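Local structure of lipoprotein, putative (Bacillus anthracis, 4O4A) at residues Arg112-Asn123 with Met154-Gln162. The protein is of unknown function but is a putative lipoprotein that may bind lipid. Sequence-based numbering, arbitrary orientation.
Sequences RTENSWEFPFAN and MRDLMQRIQ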
# COMPACT_ATOMS: atom_id res chain seq x y z
N ARG B 112 -16.67 -25.52 -9.77
CA ARG B 112 -16.33 -25.52 -8.37
C ARG B 112 -17.29 -26.50 -7.70
O ARG B 112 -18.49 -26.44 -7.94
CB ARG B 112 -16.51 -24.14 -7.80
CG ARG B 112 -15.86 -23.93 -6.46
CD ARG B 112 -16.10 -22.48 -6.11
NE ARG B 112 -15.11 -21.92 -5.19
CZ ARG B 112 -14.00 -21.32 -5.59
NH1 ARG B 112 -13.16 -20.82 -4.68
NH2 ARG B 112 -13.72 -21.20 -6.88
N THR B 113 -16.76 -27.41 -6.89
CA THR B 113 -17.58 -28.40 -6.24
C THR B 113 -17.74 -28.14 -4.75
O THR B 113 -16.75 -28.17 -4.03
CB THR B 113 -16.94 -29.80 -6.42
OG1 THR B 113 -16.88 -30.12 -7.81
CG2 THR B 113 -17.73 -30.89 -5.71
N GLU B 114 -18.97 -27.85 -4.31
CA GLU B 114 -19.30 -27.70 -2.88
C GLU B 114 -20.14 -28.91 -2.55
O GLU B 114 -21.19 -29.08 -3.17
CB GLU B 114 -20.11 -26.44 -2.53
CG GLU B 114 -19.29 -25.21 -2.07
CD GLU B 114 -18.13 -24.81 -2.97
OE1 GLU B 114 -17.84 -25.51 -3.95
OE2 GLU B 114 -17.49 -23.77 -2.68
N ASN B 115 -19.70 -29.70 -1.57
CA ASN B 115 -20.36 -30.96 -1.21
C ASN B 115 -20.13 -31.91 -2.37
O ASN B 115 -19.01 -32.35 -2.60
CB ASN B 115 -21.85 -30.75 -0.90
CG ASN B 115 -22.07 -29.96 0.36
OD1 ASN B 115 -21.35 -30.12 1.35
ND2 ASN B 115 -23.09 -29.11 0.35
N SER B 116 -21.19 -32.23 -3.11
CA SER B 116 -21.05 -33.06 -4.28
C SER B 116 -21.70 -32.32 -5.45
O SER B 116 -21.89 -32.89 -6.52
CB SER B 116 -21.69 -34.42 -4.05
OG SER B 116 -21.44 -35.30 -5.14
N TRP B 117 -22.02 -31.04 -5.24
CA TRP B 117 -22.69 -30.23 -6.25
C TRP B 117 -21.69 -29.39 -7.04
O TRP B 117 -20.86 -28.70 -6.45
CB TRP B 117 -23.72 -29.32 -5.58
CG TRP B 117 -24.66 -28.68 -6.53
CD1 TRP B 117 -24.46 -27.52 -7.23
CD2 TRP B 117 -25.98 -29.14 -6.88
NE1 TRP B 117 -25.57 -27.24 -8.00
CE2 TRP B 117 -26.51 -28.21 -7.80
CE3 TRP B 117 -26.75 -30.24 -6.50
CZ2 TRP B 117 -27.79 -28.36 -8.35
CZ3 TRP B 117 -28.02 -30.38 -7.05
CH2 TRP B 117 -28.52 -29.44 -7.96
N GLU B 118 -21.79 -29.43 -8.37
CA GLU B 118 -20.87 -28.69 -9.23
C GLU B 118 -21.48 -27.41 -9.77
O GLU B 118 -22.59 -27.41 -10.27
CB GLU B 118 -20.44 -29.55 -10.40
CG GLU B 118 -19.77 -30.84 -9.97
CD GLU B 118 -19.30 -31.67 -11.14
OE1 GLU B 118 -19.34 -32.91 -11.02
OE2 GLU B 118 -18.93 -31.09 -12.18
N PHE B 119 -20.73 -26.32 -9.65
CA PHE B 119 -21.14 -25.03 -10.15
C PHE B 119 -20.17 -24.60 -11.22
O PHE B 119 -19.05 -24.21 -10.90
CB PHE B 119 -21.12 -23.94 -9.07
CG PHE B 119 -22.01 -24.21 -7.89
CD1 PHE B 119 -23.36 -23.93 -7.94
CD2 PHE B 119 -21.47 -24.68 -6.70
CE1 PHE B 119 -24.18 -24.15 -6.85
CE2 PHE B 119 -22.27 -24.89 -5.60
CZ PHE B 119 -23.63 -24.63 -5.67
N PRO B 120 -20.58 -24.68 -12.49
CA PRO B 120 -19.68 -24.15 -13.50
C PRO B 120 -19.65 -22.64 -13.36
O PRO B 120 -20.66 -22.04 -12.97
CB PRO B 120 -20.34 -24.55 -14.83
CG PRO B 120 -21.46 -25.46 -14.49
CD PRO B 120 -21.81 -25.22 -13.05
N PHE B 121 -18.53 -22.01 -13.69
CA PHE B 121 -18.45 -20.55 -13.61
C PHE B 121 -17.62 -19.94 -14.72
O PHE B 121 -16.87 -20.63 -15.42
CB PHE B 121 -17.84 -20.13 -12.29
CG PHE B 121 -16.44 -20.65 -12.09
CD1 PHE B 121 -15.37 -19.99 -12.64
CD2 PHE B 121 -16.21 -21.80 -11.35
CE1 PHE B 121 -14.09 -20.47 -12.46
CE2 PHE B 121 -14.93 -22.28 -11.17
CZ PHE B 121 -13.87 -21.61 -11.73
N ALA B 122 -17.75 -18.62 -14.86
CA ALA B 122 -17.01 -17.89 -15.84
C ALA B 122 -16.51 -16.60 -15.24
O ALA B 122 -17.23 -15.91 -14.52
CB ALA B 122 -17.88 -17.61 -17.05
N ASN B 123 -15.27 -16.27 -15.57
CA ASN B 123 -14.64 -15.05 -15.12
C ASN B 123 -14.38 -14.14 -16.29
O ASN B 123 -13.70 -14.52 -17.24
CB ASN B 123 -13.32 -15.35 -14.44
CG ASN B 123 -13.49 -15.86 -13.05
OD1 ASN B 123 -14.01 -15.15 -12.20
ND2 ASN B 123 -13.01 -17.07 -12.77
N MSE B 154 -14.86 -14.12 -5.96
CA MSE B 154 -15.41 -15.46 -6.12
C MSE B 154 -15.59 -16.12 -4.78
O MSE B 154 -16.62 -16.74 -4.50
CB MSE B 154 -14.43 -16.28 -6.98
CG MSE B 154 -14.82 -17.76 -7.10
SE MSE B 154 -16.59 -17.97 -7.96
CE MSE B 154 -16.01 -18.23 -9.78
N ARG B 155 -14.58 -16.01 -3.95
CA ARG B 155 -14.61 -16.57 -2.63
C ARG B 155 -15.86 -16.08 -1.91
O ARG B 155 -16.61 -16.88 -1.37
CB ARG B 155 -13.37 -16.14 -1.86
CG ARG B 155 -13.14 -16.92 -0.60
CD ARG B 155 -11.84 -16.52 0.12
NE ARG B 155 -10.76 -16.30 -0.81
CZ ARG B 155 -10.04 -15.19 -0.94
NH1 ARG B 155 -10.19 -14.14 -0.13
NH2 ARG B 155 -9.10 -15.15 -1.86
N ASP B 156 -16.09 -14.77 -1.95
CA ASP B 156 -17.24 -14.16 -1.29
C ASP B 156 -18.55 -14.54 -1.95
O ASP B 156 -19.54 -14.76 -1.26
CB ASP B 156 -17.11 -12.64 -1.25
CG ASP B 156 -15.90 -12.17 -0.44
OD1 ASP B 156 -15.42 -12.91 0.45
OD2 ASP B 156 -15.43 -11.03 -0.68
N LEU B 157 -18.55 -14.64 -3.26
CA LEU B 157 -19.77 -14.98 -3.99
C LEU B 157 -20.23 -16.39 -3.67
O LEU B 157 -21.42 -16.63 -3.52
CB LEU B 157 -19.56 -14.84 -5.49
CG LEU B 157 -20.76 -15.24 -6.36
CD1 LEU B 157 -22.02 -14.47 -6.00
CD2 LEU B 157 -20.44 -15.07 -7.83
N MSE B 158 -19.29 -17.32 -3.57
CA MSE B 158 -19.64 -18.70 -3.26
C MSE B 158 -20.26 -18.78 -1.90
O MSE B 158 -21.22 -19.53 -1.69
CB MSE B 158 -18.41 -19.58 -3.33
CG MSE B 158 -18.05 -19.79 -4.79
SE MSE B 158 -19.43 -20.66 -5.89
CE MSE B 158 -19.75 -22.18 -4.69
N GLN B 159 -19.76 -17.99 -0.97
CA GLN B 159 -20.31 -17.97 0.36
C GLN B 159 -21.73 -17.42 0.32
O GLN B 159 -22.62 -18.00 0.94
CB GLN B 159 -19.44 -17.15 1.30
CG GLN B 159 -19.92 -17.16 2.73
CD GLN B 159 -18.89 -16.56 3.65
OE1 GLN B 159 -18.51 -17.16 4.67
NE2 GLN B 159 -18.40 -15.40 3.26
N ARG B 160 -21.94 -16.31 -0.40
CA ARG B 160 -23.29 -15.73 -0.51
C ARG B 160 -24.23 -16.75 -1.11
O ARG B 160 -25.39 -16.82 -0.71
CB ARG B 160 -23.36 -14.40 -1.30
CG ARG B 160 -22.88 -13.19 -0.50
CD ARG B 160 -23.28 -11.83 -1.12
NE ARG B 160 -23.11 -11.72 -2.59
CZ ARG B 160 -21.95 -11.46 -3.21
NH1 ARG B 160 -21.92 -11.36 -4.54
NH2 ARG B 160 -20.82 -11.31 -2.52
N ILE B 161 -23.74 -17.53 -2.06
CA ILE B 161 -24.54 -18.57 -2.71
C ILE B 161 -24.94 -19.66 -1.72
O ILE B 161 -26.11 -19.96 -1.55
CB ILE B 161 -23.80 -19.20 -3.90
CG1 ILE B 161 -23.77 -18.21 -5.07
CG2 ILE B 161 -24.51 -20.47 -4.35
CD1 ILE B 161 -22.97 -18.68 -6.26
N GLN B 162 -23.95 -20.25 -1.06
CA GLN B 162 -24.21 -21.30 -0.09
C GLN B 162 -25.17 -20.84 1.00
O GLN B 162 -26.11 -21.55 1.36
CB GLN B 162 -22.88 -21.83 0.45
CG GLN B 162 -22.18 -22.77 -0.53
CD GLN B 162 -22.45 -24.25 -0.27
OE1 GLN B 162 -22.61 -24.68 0.87
NE2 GLN B 162 -22.43 -25.05 -1.33
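Met154 and Met158, both selenomethionines of helix 149-166, pack onto the hairpin of strands 104-114 and 117-126. The tight part lies around their methyl groups. Met154 CE sits over one face of the Phe121 ring, 3.7 Å from its centroid, a CH-pi contact. Bends at chi2 (61°) and chi3 (95°) turn this methyl onto the ring. Met154 SE lies farther off, above the same ring, in a Met-aromatic contact. One turn on, Met158 CE sits between the Phe119 ring and the Glu114 carboxylate, 3.6 Å from Phe119 CD2 and 3.4 Å from Glu114 OE2. Met158 SE makes an oblique Met-aromatic contact, 5.1 Å from the Phe119 ring centroid. Phe119 is buried, and Trp117 CD1 lies over one face, toward the rim. Ile161 adds a looser apolar contact, with CG2 4.5 Å from Phe119 CZ.

The other flank is more polar and partly exposed. Arg112 runs extended past both selenomethionines, with CD 3.6 Å from Met158 CG. Its guanidinium has Met154 CG over one face. Glu114 OE2 lies at the guanidinium edge, in plane, but the salt bridge to Arg112 NE is long at 3.9 Å. Near the turn, the Gln162 amide lies against the aliphatic part of Glu114. The poorly ordered Asn115 only skirts Gln162.

The helix thus crosses one face of the four-stranded sheet at its edge hairpin, Leu157 reaching strand 40-45 beyond. This is alpha/beta packing of an amphipathic helix on a beta-hairpin, with Met-aromatic contacts at Phe119 and Phe121.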